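Local coordinates for protein beta-hydroxyacid dehydrogenase, 3-hydroxyisobutyrate dehydrogenase (Saccharomonospora xinjiangensis XJ-54, PDB 6GRL) that probably acts as an NADPH-dependent, S-selective imine reductase, reducing imines to amines and serving in reductive amination, at residues Val40-Arg45 against Leu166-Gly171; Ala76-Val81 against Asp160-Ile165; Arg252-Leu257 against Glu280-Arg285; Ser263-Glu266 against Glu271-Arg274. All blocks are in the same frame, centred on the assembly; numbering follows the deposited sequence.

Contact 1: residues Val40-Arg45 against Leu166-Gly171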
loop_
_atom_site.group_PDB
_atom_site.type_symbol
_atom_site.label_atom_id
_atom_site.label_comp_id
_atom_site.label_asym_id
_atom_site.label_seq_id
_atom_site.Cartn_x
_atom_site.Cartn_y
_atom_site.Cartn_z
ATOM N N VAL A 40 -0.589 -22.990 -7.101
ATOM C CA VAL A 40 -0.290 -24.395 -7.372
ATOM C C VAL A 40 -0.699 -25.261 -6.187
ATOM O O VAL A 40 -1.334 -26.310 -6.349
ATOM C CB VAL A 40 1.202 -24.574 -7.709
ATOM C CG1 VAL A 40 1.578 -26.048 -7.694
ATOM C CG2 VAL A 40 1.524 -23.954 -9.058
ATOM N N GLU A 41 -0.350 -24.825 -4.974
ATOM C CA GLU A 41 -0.651 -25.600 -3.776
ATOM C C GLU A 41 -2.145 -25.684 -3.493
ATOM O O GLU A 41 -2.573 -26.583 -2.761
ATOM C CB GLU A 41 0.077 -25.000 -2.572
ATOM C CG GLU A 41 1.593 -25.044 -2.684
ATOM C CD GLU A 41 2.288 -24.217 -1.618
ATOM O OE1 GLU A 41 1.588 -23.613 -0.778
ATOM O OE2 GLU A 41 3.535 -24.162 -1.630
ATOM N N ARG A 42 -2.944 -24.775 -4.049
ATOM C CA ARG A 42 -4.389 -24.791 -3.862
ATOM C C ARG A 42 -5.116 -25.577 -4.948
ATOM O O ARG A 42 -6.349 -25.535 -5.005
ATOM C CB ARG A 42 -4.929 -23.359 -3.804
ATOM C CG ARG A 42 -4.548 -22.600 -2.541
ATOM C CD ARG A 42 -4.903 -23.384 -1.286
ATOM N NE ARG A 42 -6.301 -23.209 -0.904
ATOM C CZ ARG A 42 -6.752 -22.210 -0.152
ATOM N NH1 ARG A 42 -5.915 -21.289 0.305
ATOM N NH2 ARG A 42 -8.042 -22.131 0.144
ATOM N N GLY A 43 -4.384 -26.285 -5.806
ATOM C CA GLY A 43 -4.989 -27.128 -6.814
ATOM C C GLY A 43 -5.296 -26.463 -8.137
ATOM O O GLY A 43 -5.836 -27.126 -9.032
ATOM N N HIS A 44 -4.974 -25.182 -8.298
ATOM C CA HIS A 44 -5.227 -24.513 -9.565
ATOM C C HIS A 44 -4.291 -25.030 -10.647
ATOM O O HIS A 44 -3.090 -25.205 -10.419
ATOM C CB HIS A 44 -5.034 -23.002 -9.427
ATOM C CG HIS A 44 -5.955 -22.353 -8.445
ATOM N ND1 HIS A 44 -7.200 -21.876 -8.796
ATOM C CD2 HIS A 44 -5.806 -22.084 -7.127
ATOM C CE1 HIS A 44 -7.782 -21.350 -7.733
ATOM N NE2 HIS A 44 -6.958 -21.464 -6.707
ATOM N N ARG A 45 -4.846 -25.288 -11.827
ATOM C CA ARG A 45 -4.027 -25.539 -13.011
ATOM C C ARG A 45 -3.315 -24.239 -13.354
ATOM O O ARG A 45 -3.887 -23.350 -13.987
ATOM C CB ARG A 45 -4.884 -26.030 -14.172
ATOM C CG ARG A 45 -4.105 -26.251 -15.460
ATOM C CD ARG A 45 -4.971 -26.890 -16.534
ATOM N NE ARG A 45 -5.945 -25.951 -17.085
ATOM C CZ ARG A 45 -5.680 -25.072 -18.047
ATOM N NH1 ARG A 45 -4.464 -25.005 -18.570
ATOM N NH2 ARG A 45 -6.632 -24.259 -18.485
ATOM N N LEU A 166 -8.698 -14.599 -4.586
ATOM C CA LEU A 166 -7.750 -13.601 -4.099
ATOM C C LEU A 166 -7.360 -13.859 -2.648
ATOM O O LEU A 166 -6.206 -13.637 -2.265
ATOM C CB LEU A 166 -8.341 -12.201 -4.252
ATOM C CG LEU A 166 -8.763 -11.798 -5.666
ATOM C CD1 LEU A 166 -9.435 -10.434 -5.652
ATOM C CD2 LEU A 166 -7.567 -11.805 -6.609
ATOM N N ARG A 167 -8.303 -14.326 -1.825
ATOM C CA ARG A 167 -7.995 -14.557 -0.417
ATOM C C ARG A 167 -7.095 -15.766 -0.203
ATOM O O ARG A 167 -6.643 -15.987 0.925
ATOM C CB ARG A 167 -9.282 -14.713 0.400
ATOM C CG ARG A 167 -10.076 -15.970 0.103
ATOM C CD ARG A 167 -11.066 -16.283 1.216
ATOM N NE ARG A 167 -12.287 -15.491 1.096
ATOM C CZ ARG A 167 -13.498 -16.006 0.909
ATOM N NH1 ARG A 167 -13.656 -17.320 0.818
ATOM N NH2 ARG A 167 -14.552 -15.207 0.810
ATOM N N GLU A 168 -6.826 -16.550 -1.250
ATOM C CA GLU A 168 -5.825 -17.604 -1.157
ATOM C C GLU A 168 -4.415 -17.048 -1.023
ATOM O O GLU A 168 -3.505 -17.796 -0.650
ATOM C CB GLU A 168 -5.906 -18.520 -2.381
ATOM C CG GLU A 168 -7.263 -19.185 -2.577
ATOM C CD GLU A 168 -7.317 -20.052 -3.821
ATOM O OE1 GLU A 168 -6.337 -20.048 -4.596
ATOM O OE2 GLU A 168 -8.340 -20.740 -4.026
ATOM N N LEU A 169 -4.215 -15.764 -1.315
ATOM C CA LEU A 169 -2.908 -15.135 -1.188
ATOM C C LEU A 169 -2.708 -14.441 0.153
ATOM O O LEU A 169 -1.567 -14.123 0.504
ATOM C CB LEU A 169 -2.702 -14.124 -2.320
ATOM C CG LEU A 169 -2.904 -14.661 -3.739
ATOM C CD1 LEU A 169 -2.695 -13.560 -4.769
ATOM C CD2 LEU A 169 -1.971 -15.834 -4.004
ATOM N N GLY A 170 -3.778 -14.202 0.897
ATOM C CA GLY A 170 -3.695 -13.514 2.168
ATOM C C GLY A 170 -4.986 -12.769 2.441
ATOM O O GLY A 170 -6.005 -12.999 1.796
ATOM N N GLY A 171 -4.924 -11.873 3.424
ATOM C CA GLY A 171 -6.061 -11.014 3.705
ATOM C C GLY A 171 -6.315 -10.054 2.553
ATOM O O GLY A 171 -5.387 -9.518 1.948
HETATM O O HOH W 1 -8.711 -23.799 -4.112
#
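Arg42 and Glu168 mark the nearest approach of the two backbones, CA to CA 7.8 Å, where the end of helix 30-41 faces a type I turn running from Leu166 to Leu169. Glu168 reaches across with its chain extended, and its carboxylate straddles the His44 ring edge: NE2 of His44 donates to OE1 of Glu168 at 2.6 Å and, less closely but more nearly straight, to OE2 of Glu168 at 3.1 Å. Both oxygens use their syn lone pairs, OE2 in the ring plane and OE1 tilted 23° from it. The histidine is delivered by a Schellman motif, in which Gly43, at positive phi, ends the helix that follows the first strand of the Rossmann-type domain. On its far nitrogen, ND1, His44 is held by the carbonyl of Asp21, so both ring nitrogens are engaged and the ring's rotation is fixed. In one of its two modelled conformations, Arg42 lays its guanidinium over CG of Glu168, the guanidinium and carboxylate planes 26° apart, so this stack is provisional. A water donates to both OE2 of Glu168 and the carbonyl O of Arg42.

Contact 2: residues Ala76-Val81 against Asp160-Ile165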
loop_
_atom_site.group_PDB
_atom_site.type_symbol
_atom_site.label_atom_id
_atom_site.label_comp_id
_atom_site.label_asym_id
_atom_site.label_seq_id
_atom_site.Cartn_x
_atom_site.Cartn_y
_atom_site.Cartn_z
ATOM N N ALA A 76 -3.928 -19.907 -21.713
ATOM C CA ALA A 76 -4.153 -21.094 -20.903
ATOM C C ALA A 76 -5.267 -20.926 -19.877
ATOM O O ALA A 76 -5.800 -21.934 -19.402
ATOM C CB ALA A 76 -2.862 -21.486 -20.182
ATOM N N SER A 77 -5.636 -19.695 -19.522
ATOM C CA SER A 77 -6.587 -19.478 -18.439
ATOM C C SER A 77 -7.397 -18.218 -18.701
ATOM O O SER A 77 -6.982 -17.332 -19.452
ATOM C CB SER A 77 -5.882 -19.358 -17.079
ATOM O OG SER A 77 -4.626 -20.015 -17.075
ATOM N N ARG A 78 -8.560 -18.145 -18.047
ATOM C CA ARG A 78 -9.361 -16.929 -18.047
ATOM C C ARG A 78 -8.861 -15.931 -17.010
ATOM O O ARG A 78 -9.011 -14.720 -17.192
ATOM C CB ARG A 78 -10.832 -17.271 -17.781
ATOM C CG ARG A 78 -11.732 -16.065 -17.550
ATOM C CD ARG A 78 -13.166 -16.480 -17.276
ATOM N NE ARG A 78 -14.062 -15.329 -17.230
ATOM C CZ ARG A 78 -14.554 -14.803 -16.112
ATOM N NH1 ARG A 78 -14.241 -15.326 -14.934
ATOM N NH2 ARG A 78 -15.362 -13.754 -16.173
ATOM N N PHE A 79 -8.250 -16.425 -15.935
ATOM C CA PHE A 79 -7.792 -15.611 -14.815
ATOM C C PHE A 79 -6.290 -15.387 -14.966
ATOM O O PHE A 79 -5.505 -16.338 -14.885
ATOM C CB PHE A 79 -8.124 -16.317 -13.501
ATOM C CG PHE A 79 -8.034 -15.442 -12.287
ATOM C CD1 PHE A 79 -9.026 -14.516 -12.007
ATOM C CD2 PHE A 79 -6.973 -15.568 -11.407
ATOM C CE1 PHE A 79 -8.950 -13.721 -10.879
ATOM C CE2 PHE A 79 -6.892 -14.776 -10.277
ATOM C CZ PHE A 79 -7.881 -13.850 -10.013
ATOM N N VAL A 80 -5.888 -14.136 -15.183
ATOM C CA VAL A 80 -4.493 -13.786 -15.446
ATOM C C VAL A 80 -4.018 -12.840 -14.353
ATOM O O VAL A 80 -4.580 -11.752 -14.180
ATOM C CB VAL A 80 -4.311 -13.145 -16.830
ATOM C CG1 VAL A 80 -2.851 -12.773 -17.059
ATOM C CG2 VAL A 80 -4.806 -14.079 -17.922
ATOM N N VAL A 81 -2.974 -13.244 -13.633
ATOM C CA VAL A 81 -2.386 -12.452 -12.557
ATOM C C VAL A 81 -1.038 -11.928 -13.031
ATOM O O VAL A 81 -0.193 -12.703 -13.497
ATOM C CB VAL A 81 -2.235 -13.280 -11.270
ATOM C CG1 VAL A 81 -1.635 -12.429 -10.160
ATOM C CG2 VAL A 81 -3.576 -13.853 -10.850
ATOM N N ASP A 160 -16.116 -9.308 -6.396
ATOM C CA ASP A 160 -17.006 -10.206 -5.668
ATOM C C ASP A 160 -16.949 -11.620 -6.230
ATOM O O ASP A 160 -16.960 -12.598 -5.473
ATOM C CB ASP A 160 -18.440 -9.673 -5.711
ATOM C CG ASP A 160 -18.605 -8.378 -4.941
ATOM O OD1 ASP A 160 -17.816 -8.133 -4.005
ATOM O OD2 ASP A 160 -19.531 -7.606 -5.268
ATOM N N ALA A 161 -16.880 -11.750 -7.556
ATOM C CA ALA A 161 -16.881 -13.068 -8.180
ATOM C C ALA A 161 -15.583 -13.830 -7.949
ATOM O O ALA A 161 -15.592 -15.065 -7.988
ATOM C CB ALA A 161 -17.142 -12.936 -9.680
ATOM N N HIS A 162 -14.472 -13.133 -7.710
ATOM C CA HIS A 162 -13.169 -13.774 -7.587
ATOM C C HIS A 162 -12.525 -13.560 -6.223
ATOM O O HIS A 162 -11.351 -13.908 -6.046
ATOM C CB HIS A 162 -12.232 -13.277 -8.690
ATOM C CG HIS A 162 -12.754 -13.512 -10.073
ATOM N ND1 HIS A 162 -12.739 -14.753 -10.673
ATOM C CD2 HIS A 162 -13.314 -12.668 -10.970
ATOM C CE1 HIS A 162 -13.263 -14.662 -11.881
ATOM N NE2 HIS A 162 -13.620 -13.407 -12.087
ATOM N N GLU A 163 -13.256 -13.004 -5.257
ATOM C CA GLU A 163 -12.689 -12.800 -3.926
ATOM C C GLU A 163 -12.171 -14.081 -3.279
ATOM O O GLU A 163 -11.098 -14.024 -2.651
ATOM C CB GLU A 163 -13.723 -12.118 -3.018
ATOM C CG GLU A 163 -13.179 -11.737 -1.650
ATOM C CD GLU A 163 -14.206 -11.037 -0.782
ATOM O OE1 GLU A 163 -15.366 -10.896 -1.225
ATOM O OE2 GLU A 163 -13.852 -10.626 0.343
ATOM N N PRO A 164 -12.845 -15.236 -3.369
ATOM C CA PRO A 164 -12.261 -16.453 -2.777
ATOM C C PRO A 164 -10.919 -16.838 -3.374
ATOM O O PRO A 164 -10.074 -17.395 -2.661
ATOM C CB PRO A 164 -13.328 -17.522 -3.051
ATOM C CG PRO A 164 -14.593 -16.763 -3.157
ATOM C CD PRO A 164 -14.225 -15.478 -3.833
ATOM N N ILE A 165 -10.692 -16.562 -4.659
ATOM C CA ILE A 165 -9.386 -16.846 -5.246
ATOM C C ILE A 165 -8.340 -15.879 -4.706
ATOM O O ILE A 165 -7.215 -16.276 -4.381
ATOM C CB ILE A 165 -9.465 -16.796 -6.783
ATOM C CG1 ILE A 165 -10.424 -17.867 -7.305
ATOM C CG2 ILE A 165 -8.083 -16.977 -7.398
ATOM C CD1 ILE A 165 -10.644 -17.810 -8.801
#
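Phe79, at the start of strand 79-82, meets His162 and Ile165 on one side of helix 156-166, while Arg78 reaches the same histidine from further out. The phenylalanine carries CG opposite its own backbone nitrogen (chi1 -165°), which sends the ring out from the sheet to lie against both helix residues. Its CE1 lies over one face of the His162 imidazole, CE1 of Phe79 being 3.9 Å from CG of His162, with CD1 displaced toward the rim; the ring planes are inclined at 38°, so the pair is oblique. The other face of the imidazole is lined by CB of Ala161, its own neighbour in the helix. Across the ring from CE1, the CE2 atom of Phe79 rests 3.8 Å from CG2 of Ile165, the short branch, which lies opposite the backbone N.

Arg78 is fully stretched from CG to NE, and this length carries NH1 of Arg78 to the edge of the imidazole, 3.3 Å from CE1 of His162 and in the ring plane. Guanidinium and imidazole are 36° apart. The arginine's NE is bound to the carbonyl of Gly103, which steadies the group beside the ring. The contact thus packs helix 156-166 onto the Rossmann-type sheet chiefly by apolar and aromatic surface, with a cationic group at its outer margin; that charge would probably disfavour protonation of the histidine.

Contact 3: residues Arg252-Leu257 against Glu280-Arg285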
loop_
_atom_site.group_PDB
_atom_site.type_symbol
_atom_site.label_atom_id
_atom_site.label_comp_id
_atom_site.label_asym_id
_atom_site.label_seq_id
_atom_site.Cartn_x
_atom_site.Cartn_y
_atom_site.Cartn_z
ATOM N N ARG A 252 -4.281 26.555 22.212
ATOM C CA ARG A 252 -3.492 27.554 22.923
ATOM C C ARG A 252 -2.434 26.895 23.798
ATOM O O ARG A 252 -1.290 27.360 23.861
ATOM C CB ARG A 252 -4.408 28.444 23.764
ATOM C CG ARG A 252 -5.086 29.554 22.979
ATOM C CD ARG A 252 -6.022 30.364 23.862
ATOM N NE ARG A 252 -7.425 30.073 23.580
ATOM C CZ ARG A 252 -8.148 30.704 22.661
ATOM N NH1 ARG A 252 -7.604 31.670 21.933
ATOM N NH2 ARG A 252 -9.418 30.372 22.471
ATOM N N VAL A 253 -2.799 25.807 24.478
ATOM C CA VAL A 253 -1.837 25.087 25.307
ATOM C C VAL A 253 -0.793 24.397 24.438
ATOM O O VAL A 253 0.405 24.414 24.750
ATOM C CB VAL A 253 -2.570 24.086 26.219
ATOM C CG1 VAL A 253 -1.581 23.149 26.895
ATOM C CG2 VAL A 253 -3.403 24.826 27.256
ATOM N N GLN A 254 -1.224 23.789 23.329
ATOM C CA GLN A 254 -0.283 23.076 22.470
ATOM C C GLN A 254 0.688 24.035 21.791
ATOM O O GLN A 254 1.868 23.708 21.617
ATOM C CB GLN A 254 -1.038 22.255 21.425
ATOM C CG GLN A 254 -2.128 21.355 21.987
ATOM C CD GLN A 254 -2.634 20.344 20.973
ATOM O OE1 GLN A 254 -1.925 19.972 20.037
ATOM N NE2 GLN A 254 -3.876 19.904 21.149
ATOM N N ALA A 255 0.212 25.220 21.396
ATOM C CA ALA A 255 1.080 26.168 20.703
ATOM C C ALA A 255 2.211 26.643 21.605
ATOM O O ALA A 255 3.362 26.751 21.167
ATOM C CB ALA A 255 0.266 27.354 20.188
ATOM N N ALA A 256 1.902 26.935 22.871
ATOM C CA ALA A 256 2.949 27.315 23.815
ATOM C C ALA A 256 3.942 26.177 24.016
ATOM O O ALA A 256 5.145 26.411 24.176
ATOM C CB ALA A 256 2.330 27.733 25.149
ATOM N N LEU A 257 3.454 24.934 24.004
ATOM C CA LEU A 257 4.349 23.789 24.110
ATOM C C LEU A 257 5.222 23.646 22.870
ATOM O O LEU A 257 6.382 23.230 22.975
ATOM C CB LEU A 257 3.540 22.513 24.346
ATOM C CG LEU A 257 4.312 21.193 24.407
ATOM C CD1 LEU A 257 5.355 21.226 25.512
ATOM C CD2 LEU A 257 3.356 20.024 24.601
ATOM N N GLU A 280 3.238 27.193 13.297
ATOM C CA GLU A 280 2.630 28.210 12.445
ATOM C C GLU A 280 1.164 27.899 12.173
ATOM O O GLU A 280 0.321 28.804 12.160
ATOM C CB GLU A 280 3.406 28.330 11.133
ATOM C CG GLU A 280 4.394 29.485 11.103
ATOM C CD GLU A 280 3.714 30.837 11.200
ATOM O OE1 GLU A 280 3.037 31.238 10.229
ATOM O OE2 GLU A 280 3.856 31.501 12.249
ATOM N N LEU A 281 0.840 26.622 11.950
ATOM C CA LEU A 281 -0.554 26.240 11.747
ATOM C C LEU A 281 -1.377 26.466 13.009
ATOM O O LEU A 281 -2.520 26.933 12.937
ATOM C CB LEU A 281 -0.640 24.779 11.304
ATOM C CG LEU A 281 -0.113 24.459 9.904
ATOM C CD1 LEU A 281 0.007 22.956 9.707
ATOM C CD2 LEU A 281 -1.010 25.071 8.839
ATOM N N MET A 282 -0.812 26.139 14.174
ATOM C CA MET A 282 -1.525 26.358 15.428
ATOM C C MET A 282 -1.780 27.840 15.665
ATOM O O MET A 282 -2.884 28.231 16.062
ATOM C CB MET A 282 -0.732 25.767 16.591
ATOM C CG MET A 282 -0.763 24.257 16.665
ATOM S SD MET A 282 0.227 23.667 18.044
ATOM C CE MET A 282 -0.092 21.907 17.960
ATOM N N ASP A 283 -0.769 28.680 15.430
ATOM C CA ASP A 283 -0.932 30.113 15.649
ATOM C C ASP A 283 -1.995 30.694 14.725
ATOM O O ASP A 283 -2.756 31.582 15.124
ATOM C CB ASP A 283 0.402 30.833 15.452
ATOM C CG ASP A 283 1.394 30.540 16.562
ATOM O OD1 ASP A 283 0.975 30.022 17.617
ATOM O OD2 ASP A 283 2.593 30.838 16.383
ATOM N N GLN A 284 -2.065 30.200 13.487
ATOM C CA GLN A 284 -3.075 30.696 12.557
ATOM C C GLN A 284 -4.475 30.275 12.987
ATOM O O GLN A 284 -5.409 31.085 12.954
ATOM C CB GLN A 284 -2.773 30.203 11.142
ATOM C CG GLN A 284 -3.728 30.736 10.087
ATOM C CD GLN A 284 -3.693 32.248 9.979
ATOM O OE1 GLN A 284 -2.623 32.859 9.992
ATOM N NE2 GLN A 284 -4.866 32.863 9.877
ATOM N N ARG A 285 -4.638 29.016 13.400
ATOM C CA ARG A 285 -5.948 28.543 13.839
ATOM C C ARG A 285 -6.401 29.264 15.102
ATOM O O ARG A 285 -7.595 29.535 15.276
ATOM C CB ARG A 285 -5.912 27.032 14.062
ATOM C CG ARG A 285 -7.274 26.402 14.295
ATOM C CD ARG A 285 -8.083 26.310 13.013
ATOM N NE ARG A 285 -9.345 25.607 13.227
ATOM C CZ ARG A 285 -10.336 25.563 12.343
ATOM N NH1 ARG A 285 -10.216 26.186 11.177
ATOM N NH2 ARG A 285 -11.448 24.900 12.624
#
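Met282 points its extended side chain from helix 273-287 straight at helix 251-267 and meets Gln254 at about a right angle. With CG opposite the carbonyl carbon (chi1 -74°) and the next two torsions near 180°, the thioether is carried over the neighbouring backbone: SD of Met282 lies 3.7 Å from N of Ala255. Beyond it, the terminal methyl lodges against the glutamine, CE of Met282 being 3.6 Å from CB of Gln254 and 3.4 Å from its OE1. The amide's other end is occupied by the carbonyl of Gly249, to which NE2 of Gln254 donates.

Nearer the root of the methionine, the small methyl of Ala255 faces the opposing helix directly. CB of Ala255 stands 4.1 Å from CB of Met282 and 3.8 Å from OD1 of Asp283, whose carboxylate leans in along the margin and forms a salt bridge with Lys279. Leu251, Met258 and Leu298 also touch Met282, extending the apolar patch. The short axes approach to 9.4 Å with their directions 146° apart. Two successive, roughly antiparallel helices packed this way form a helical hairpin, here with the small Ala255 set against the long Met282, within the helical C-terminal domain related to that of the reductive aminases.

Contact 4: residues Ser263-Glu266 against Glu271-Arg274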
loop_
_atom_site.group_PDB
_atom_site.type_symbol
_atom_site.label_atom_id
_atom_site.label_comp_id
_atom_site.label_asym_id
_atom_site.label_seq_id
_atom_site.Cartn_x
_atom_site.Cartn_y
_atom_site.Cartn_z
ATOM N N SER A 263 12.462 25.726 20.653
ATOM C CA SER A 263 13.599 26.369 21.304
ATOM C C SER A 263 14.614 25.342 21.790
ATOM O O SER A 263 15.826 25.549 21.666
ATOM C CB SER A 263 13.112 27.237 22.464
ATOM O OG SER A 263 14.199 27.856 23.130
ATOM N N HIS A 264 14.138 24.218 22.332
ATOM C CA HIS A 264 15.052 23.231 22.902
ATOM C C HIS A 264 15.881 22.548 21.820
ATOM O O HIS A 264 17.112 22.477 21.922
ATOM C CB HIS A 264 14.273 22.201 23.720
ATOM C CG HIS A 264 15.088 21.009 24.118
ATOM N ND1 HIS A 264 14.775 19.726 23.724
ATOM C CD2 HIS A 264 16.214 20.911 24.863
ATOM C CE1 HIS A 264 15.667 18.887 24.218
ATOM N NE2 HIS A 264 16.552 19.580 24.912
ATOM N N ARG A 265 15.228 22.037 20.772
ATOM C CA ARG A 265 15.970 21.310 19.746
ATOM C C ARG A 265 16.881 22.241 18.953
ATOM O O ARG A 265 17.988 21.852 18.568
ATOM C CB ARG A 265 15.008 20.562 18.818
ATOM C CG ARG A 265 14.082 21.438 17.992
ATOM C CD ARG A 265 12.888 20.635 17.496
ATOM N NE ARG A 265 13.248 19.687 16.444
ATOM C CZ ARG A 265 12.851 18.418 16.414
ATOM N NH1 ARG A 265 13.218 17.627 15.413
ATOM N NH2 ARG A 265 12.091 17.936 17.387
ATOM N N GLU A 266 16.444 23.481 18.718
ATOM C CA GLU A 266 17.285 24.420 17.984
ATOM C C GLU A 266 18.481 24.870 18.814
ATOM O O GLU A 266 19.535 25.190 18.254
ATOM C CB GLU A 266 16.459 25.622 17.524
ATOM C CG GLU A 266 15.573 25.317 16.324
ATOM C CD GLU A 266 14.890 26.549 15.762
ATOM O OE1 GLU A 266 14.883 27.596 16.444
ATOM O OE2 GLU A 266 14.362 26.466 14.633
ATOM N N GLU A 271 17.430 20.221 13.554
ATOM C CA GLU A 271 16.389 20.781 12.703
ATOM C C GLU A 271 15.062 20.884 13.452
ATOM O O GLU A 271 14.850 20.261 14.496
ATOM C CB GLU A 271 16.202 19.920 11.454
ATOM C CG GLU A 271 15.554 18.570 11.744
ATOM C CD GLU A 271 14.047 18.589 11.563
ATOM O OE1 GLU A 271 13.572 19.133 10.545
ATOM O OE2 GLU A 271 13.339 18.078 12.456
ATOM N N ALA A 272 14.149 21.670 12.882
ATOM C CA ALA A 272 12.827 21.856 13.470
ATOM C C ALA A 272 11.816 22.211 12.387
ATOM O O ALA A 272 10.952 23.073 12.580
ATOM C CB ALA A 272 12.847 22.932 14.559
ATOM N N VAL A 273 11.909 21.543 11.235
ATOM C CA VAL A 273 11.071 21.900 10.093
ATOM C C VAL A 273 9.604 21.602 10.388
ATOM O O VAL A 273 8.733 22.462 10.206
ATOM C CB VAL A 273 11.553 21.172 8.826
ATOM C CG1 VAL A 273 10.526 21.311 7.711
ATOM C CG2 VAL A 273 12.900 21.722 8.385
ATOM N N ARG A 274 9.305 20.383 10.843
ATOM C CA ARG A 274 7.915 20.031 11.121
ATOM C C ARG A 274 7.405 20.727 12.377
ATOM O O ARG A 274 6.233 21.115 12.444
ATOM C CB ARG A 274 7.767 18.515 11.254
ATOM C CG ARG A 274 7.706 17.764 9.930
ATOM C CD ARG A 274 6.602 18.281 9.015
ATOM N NE ARG A 274 6.174 17.250 8.071
ATOM C CZ ARG A 274 5.747 17.489 6.836
ATOM N NH1 ARG A 274 5.690 18.730 6.374
ATOM N NH2 ARG A 274 5.386 16.480 6.055
#
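Arg265 and Glu271 both start with CG wedged between the backbone N and the carbonyl carbon, chi1 64° and 71°, and from there each chain bends, the arginine at chi3 and the glutamate at chi2. The two side chains consequently run side by side in the same direction, and the guanidinium ends beside both the backbone carbonyl and the carboxylate of Glu271.

The main bond is short and nearly straight: NE of Arg265 donates to the carbonyl O of Glu271 at 2.6 Å, the N-H lying in the carbonyl plane and the oxygen in the guanidinium plane. NH1 of Arg265 adds a weak bond to that same O of Glu271, at 3.2 Å. NH1 of Arg265 also forms a salt bridge with OE2 of Glu271 at 3.0 Å, but the carboxylate stands almost perpendicular to the guanidinium, 89° between planes, and the hydrogen bond within this bridge is weak.

The other carboxylate oxygen turns to the next helix, where OE1 of Glu271 accepts from N of Val273 at 3.0 Å, approached from above the carboxylate plane. One glutamate thereby joins the arginine to the first turn of helix 273-287. Beside the polar group, CB of Ala272, the N-cap residue, packs 3.7 Å from CD of Arg265, and on its other flank meets OE2 of Glu266 at 3.8 Å. Glu266 itself is salt-bridged to Arg276, while His202 and Val206 of helix 181-209 touch Arg265. Together these contacts brace the tight connection of a helical hairpin, the end of helix 251-267 being tied to the start of helix 273-287 in the C-terminal domain.

From the N terminus, contact 1 opens at the end of helix 30-41 and closes far along the chain, beyond helix 156-166. Contact 2 lies nested within that loop, setting strand 79-82 against the same late helix; in one of the two modelled conformations of Arg45, the two touch through NH2 of Arg45 and O of Ala76, 2.6 Å apart in a probable hydrogen bond. Both tie the Rossmann-type domain together. Long helix 181-209 then follows before contact 3 opens on helix 251-267. Contact 4 is nested inside contact 3, bracing the hairpin's turn about 15 Å away, centre to centre. The two pairs lie on opposite sides of the chain's centre, with centres 50 to 52 Å apart.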